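Local structure of protein angel homolog 2 (Homo sapiens, 6RW0) at residues I59-Q62 against D63-E66; L80-S83 against F84-N88. The protein acts as a 2',3'-cyclic phosphatase of the CCR4 deadenylase family and probably binds the 3' untranslated regions of mRNA. All coordinates share one frame; numbering follows the deposited sequence.

Contact 1 (I59-Q62 against D63-E66)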
loop_
_atom_site.group_PDB
_atom_site.type_symbol
_atom_site.label_atom_id
_atom_site.label_comp_id
_atom_site.label_asym_id
_atom_site.label_seq_id
_atom_site.Cartn_x
_atom_site.Cartn_y
_atom_site.Cartn_z
ATOM N N ILE A 59 -0.936 8.010 -6.558
ATOM C CA ILE A 59 -0.753 9.020 -7.637
ATOM C C ILE A 59 -1.432 10.351 -7.321
ATOM O O ILE A 59 -1.245 11.255 -8.095
ATOM C CB ILE A 59 -1.200 8.437 -8.994
ATOM C CG1 ILE A 59 -2.716 8.239 -9.100
ATOM C CG2 ILE A 59 -0.442 7.154 -9.283
ATOM C CD1 ILE A 59 -3.184 7.916 -10.493
ATOM N N LEU A 60 -2.171 10.443 -6.223
ATOM C CA LEU A 60 -2.866 11.653 -5.776
ATOM C C LEU A 60 -4.086 11.932 -6.654
ATOM O O LEU A 60 -3.960 12.349 -7.808
ATOM C CB LEU A 60 -1.935 12.866 -5.649
ATOM C CG LEU A 60 -2.589 14.188 -5.226
ATOM C CD1 LEU A 60 -3.350 14.116 -3.917
ATOM C CD2 LEU A 60 -1.495 15.260 -5.160
ATOM N N SER A 61 -5.269 11.696 -6.103
ATOM C CA SER A 61 -6.512 11.968 -6.814
ATOM C C SER A 61 -6.726 13.468 -6.943
ATOM O O SER A 61 -6.538 14.212 -5.980
ATOM C CB SER A 61 -7.650 11.334 -6.014
ATOM O OG SER A 61 -8.883 12.023 -6.158
ATOM N N GLN A 62 -7.120 13.920 -8.138
ATOM C CA GLN A 62 -7.327 15.355 -8.338
ATOM C C GLN A 62 -8.406 15.908 -7.414
ATOM O O GLN A 62 -8.256 17.016 -6.869
ATOM C CB GLN A 62 -7.683 15.655 -9.795
ATOM C CG GLN A 62 -7.625 17.139 -10.123
ATOM C CD GLN A 62 -6.205 17.682 -10.077
ATOM O OE1 GLN A 62 -5.248 16.944 -10.268
ATOM N NE2 GLN A 62 -6.070 18.984 -9.851
ATOM N N ASP A 63 -9.517 15.179 -7.244
ATOM C CA ASP A 63 -10.572 15.647 -6.351
ATOM C C ASP A 63 -10.035 15.811 -4.934
ATOM O O ASP A 63 -10.355 16.787 -4.248
ATOM C CB ASP A 63 -11.738 14.657 -6.302
ATOM C CG ASP A 63 -12.630 14.695 -7.528
ATOM O OD1 ASP A 63 -12.416 15.519 -8.438
ATOM O OD2 ASP A 63 -13.570 13.869 -7.573
ATOM N N LEU A 64 -9.235 14.841 -4.470
ATOM C CA LEU A 64 -8.689 14.927 -3.117
ATOM C C LEU A 64 -7.644 16.027 -3.002
ATOM O O LEU A 64 -7.558 16.686 -1.961
ATOM C CB LEU A 64 -8.145 13.571 -2.667
ATOM C CG LEU A 64 -9.191 12.453 -2.623
ATOM C CD1 LEU A 64 -8.532 11.174 -2.083
ATOM C CD2 LEU A 64 -10.414 12.838 -1.811
ATOM N N LEU A 65 -6.870 16.271 -4.060
ATOM C CA LEU A 65 -5.951 17.398 -4.063
ATOM C C LEU A 65 -6.719 18.700 -3.872
ATOM O O LEU A 65 -6.406 19.500 -2.982
ATOM C CB LEU A 65 -5.196 17.391 -5.390
ATOM C CG LEU A 65 -4.048 18.356 -5.640
ATOM C CD1 LEU A 65 -3.356 17.946 -6.947
ATOM C CD2 LEU A 65 -4.525 19.794 -5.722
ATOM N N GLU A 66 -7.765 18.901 -4.678
ATOM C CA GLU A 66 -8.537 20.140 -4.632
ATOM C C GLU A 66 -9.303 20.285 -3.328
ATOM O O GLU A 66 -9.454 21.409 -2.830
ATOM C CB GLU A 66 -9.443 20.215 -5.865
ATOM C CG GLU A 66 -8.611 20.422 -7.126
ATOM C CD GLU A 66 -9.397 20.404 -8.410
ATOM O OE1 GLU A 66 -10.637 20.289 -8.357
ATOM O OE2 GLU A 66 -8.752 20.495 -9.475
#
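Q62 and E66 meet one turn apart on the helix that S61 caps. Q62 NE2 gives a straight bond (171°) to E66 OE2 at 3.1 Å; the acceptor lies in the amide plane, but the carboxylate is met on its anti side, 35° out of its own plane. With CG anti to the backbone N (chi1 -168°), the Q62 chain bends at chi2, which brings its amide within bonding distance of E66. NE2 also donates to L80 O, while OE1 accepts from R85. A leucine here would probably leave E66 OE2 and L80 O without this donor and R85 NH2 without one of its acceptors.

Capping comes from S61, whose OG accepts a weak bond from L64 N at 3.3 Å and also bonds Q107. Two backbone bonds close the turn, L65 N to S61 O at 2.8 Å and E66 N to Q62 O at 2.9 Å.

The apolar contact brings L60 and L65 together, crossing at about a right angle, with L60 CD2 3.7 Å from L65 CD1; the L60 side chain is about 5 Å from a bound magnesium ion. The segment links strand 49-58 to helix 62-67; E105 and Q107 of strand 100-107 hydrogen-bond S61, and Q62 and L65 touch helix 82-96.

Contact 2 (L80-S83 against F84-N88); sequences LHWS and FRFPN
F86 CB sits over one face of the W82 indole, 3.7 Å from the centroid of the six-membered ring, a CH-pi contact between i and i+4 in the N-terminal turns of helix 82-96, where H81 takes the N-cap position. The F86 ring continues outward from there, its plane at 31° to the indole. R85 CZ lies near the indole plane at the ring's edge, and W82 CE3 in turn sits over a face of the guanidinium, 3.4 Å from R85 NH2, the two planes 59° apart. L80 O lies at the guanidinium edge, 3.5 Å from R85 NE. W82 reaches both partners with CG anti to its backbone N (chi1 -178°), which sets the indole against F86 CB and R85. Outside the turn, its NE1 bonds E114 and its ring stacks on H110, joining this helix to helix 108-121. The guanidinium bonds several backbone carbonyls, among them L60 O and S415 O.

The H81 carbonyl O accepts from both R85 N and F84 N, each at 2.9 Å. F86 N bonds W82 O at 3.0 Å. At P87, which has no N-H to give, the ring packs CD 3.3 Å from S83 O.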
loop_
_atom_site.group_PDB
_atom_site.type_symbol
_atom_site.label_atom_id
_atom_site.label_comp_id
_atom_site.label_asym_id
_atom_site.label_seq_id
_atom_site.Cartn_x
_atom_site.Cartn_y
_atom_site.Cartn_z
ATOM N N LEU A 80 -0.406 21.828 -10.419
ATOM C CA LEU A 80 -1.419 21.035 -9.739
ATOM C C LEU A 80 -2.532 20.543 -10.648
ATOM O O LEU A 80 -3.259 19.627 -10.254
ATOM C CB LEU A 80 -2.023 21.824 -8.576
ATOM C CG LEU A 80 -1.031 22.183 -7.473
ATOM C CD1 LEU A 80 -1.709 23.091 -6.468
ATOM C CD2 LEU A 80 -0.493 20.951 -6.779
ATOM N N HIS A 81 -2.687 21.103 -11.845
ATOM C CA HIS A 81 -3.779 20.697 -12.720
ATOM C C HIS A 81 -3.592 19.266 -13.204
ATOM O O HIS A 81 -2.474 18.830 -13.490
ATOM C CB HIS A 81 -3.846 21.631 -13.925
ATOM C CG HIS A 81 -4.077 23.060 -13.560
ATOM N ND1 HIS A 81 -5.238 23.495 -12.960
ATOM C CD2 HIS A 81 -3.290 24.153 -13.696
ATOM C CE1 HIS A 81 -5.160 24.796 -12.746
ATOM N NE2 HIS A 81 -3.987 25.220 -13.184
ATOM N N TRP A 82 -4.702 18.530 -13.310
ATOM C CA TRP A 82 -4.619 17.157 -13.800
ATOM C C TRP A 82 -4.047 17.097 -15.212
ATOM O O TRP A 82 -3.362 16.130 -15.559
ATOM C CB TRP A 82 -5.992 16.494 -13.739
ATOM C CG TRP A 82 -6.034 15.061 -14.182
ATOM C CD1 TRP A 82 -6.745 14.558 -15.229
ATOM C CD2 TRP A 82 -5.356 13.949 -13.588
ATOM N NE1 TRP A 82 -6.561 13.200 -15.318
ATOM C CE2 TRP A 82 -5.700 12.803 -14.329
ATOM C CE3 TRP A 82 -4.479 13.811 -12.517
ATOM C CZ2 TRP A 82 -5.204 11.542 -14.020
ATOM C CZ3 TRP A 82 -4.003 12.558 -12.203
ATOM C CH2 TRP A 82 -4.358 11.445 -12.954
ATOM N N SER A 83 -4.304 18.116 -16.036
ATOM C CA SER A 83 -3.737 18.139 -17.382
ATOM C C SER A 83 -2.214 18.206 -17.358
ATOM O O SER A 83 -1.560 17.825 -18.340
ATOM C CB SER A 83 -4.293 19.341 -18.148
ATOM O OG SER A 83 -3.956 20.554 -17.496
ATOM N N PHE A 84 -1.636 18.725 -16.269
ATOM C CA PHE A 84 -0.193 18.770 -16.053
ATOM C C PHE A 84 0.305 17.475 -15.406
ATOM O O PHE A 84 1.304 16.888 -15.841
ATOM C CB PHE A 84 0.162 19.980 -15.165
ATOM C CG PHE A 84 1.640 20.202 -15.016
ATOM C CD1 PHE A 84 2.367 19.528 -14.046
ATOM C CD2 PHE A 84 2.306 21.066 -15.861
ATOM C CE1 PHE A 84 3.735 19.709 -13.923
ATOM C CE2 PHE A 84 3.675 21.256 -15.739
ATOM C CZ PHE A 84 4.389 20.567 -14.770
ATOM N N ARG A 85 -0.399 17.001 -14.383
ATOM C CA ARG A 85 0.107 15.890 -13.587
ATOM C C ARG A 85 0.036 14.561 -14.326
ATOM O O ARG A 85 0.963 13.750 -14.232
ATOM C CB ARG A 85 -0.666 15.792 -12.271
ATOM C CG ARG A 85 -0.529 17.025 -11.397
ATOM C CD ARG A 85 -0.952 16.759 -9.958
ATOM N NE ARG A 85 -2.311 16.241 -9.807
ATOM C CZ ARG A 85 -2.633 15.030 -9.346
ATOM N NH1 ARG A 85 -1.711 14.140 -9.004
ATOM N NH2 ARG A 85 -3.909 14.697 -9.234
ATOM N N PHE A 86 -1.073 14.277 -15.006
ATOM C CA PHE A 86 -1.217 12.950 -15.592
ATOM C C PHE A 86 -0.126 12.640 -16.611
ATOM O O PHE A 86 0.433 11.531 -16.572
ATOM C CB PHE A 86 -2.608 12.740 -16.182
ATOM C CG PHE A 86 -2.729 11.434 -16.902
ATOM C CD1 PHE A 86 -2.611 10.241 -16.211
ATOM C CD2 PHE A 86 -2.898 11.397 -18.270
ATOM C CE1 PHE A 86 -2.696 9.024 -16.881
ATOM C CE2 PHE A 86 -2.982 10.188 -18.934
ATOM C CZ PHE A 86 -2.878 9.006 -18.237
ATOM N N PRO A 87 0.229 13.536 -17.537
ATOM C CA PRO A 87 1.344 13.201 -18.439
ATOM C C PRO A 87 2.631 12.863 -17.711
ATOM O O PRO A 87 3.373 11.978 -18.157
ATOM C CB PRO A 87 1.471 14.444 -19.329
ATOM C CG PRO A 87 0.111 15.056 -19.310
ATOM C CD PRO A 87 -0.435 14.796 -17.921
ATOM N N ASN A 88 2.926 13.547 -16.604
ATOM C CA ASN A 88 4.120 13.223 -15.829
ATOM C C ASN A 88 4.016 11.842 -15.191
ATOM O O ASN A 88 4.982 11.068 -15.207
ATOM C CB ASN A 88 4.323 14.270 -14.740
ATOM C CG ASN A 88 5.124 15.462 -15.208
ATOM O OD1 ASN A 88 5.684 15.472 -16.307
ATOM N ND2 ASN A 88 5.198 16.474 -14.360
#

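Overall arrangement
Contacts 1 and 2 are both helix starts, at the N-termini of consecutive helices 62-67 and 82-96, and their centres lie about 11 Å apart. R85 of contact 2 joins them: its NH2 reaches L60 O, at 2.7 Å, and Q62 OE1, both probable hydrogen bonds, while L65 packs against its chain. Each is partly buried, but contact 1 has the larger buried share and lies nearer the chain centre and the magnesium ion. Its chemistry is mostly polar, with a serine cap and an amide-carboxylate bond, whereas 80-88 adds an indole packed on F86 and R85, with W82 and F86 also touching helix 108-121, and has more exposed residues, H81, S83 and P87.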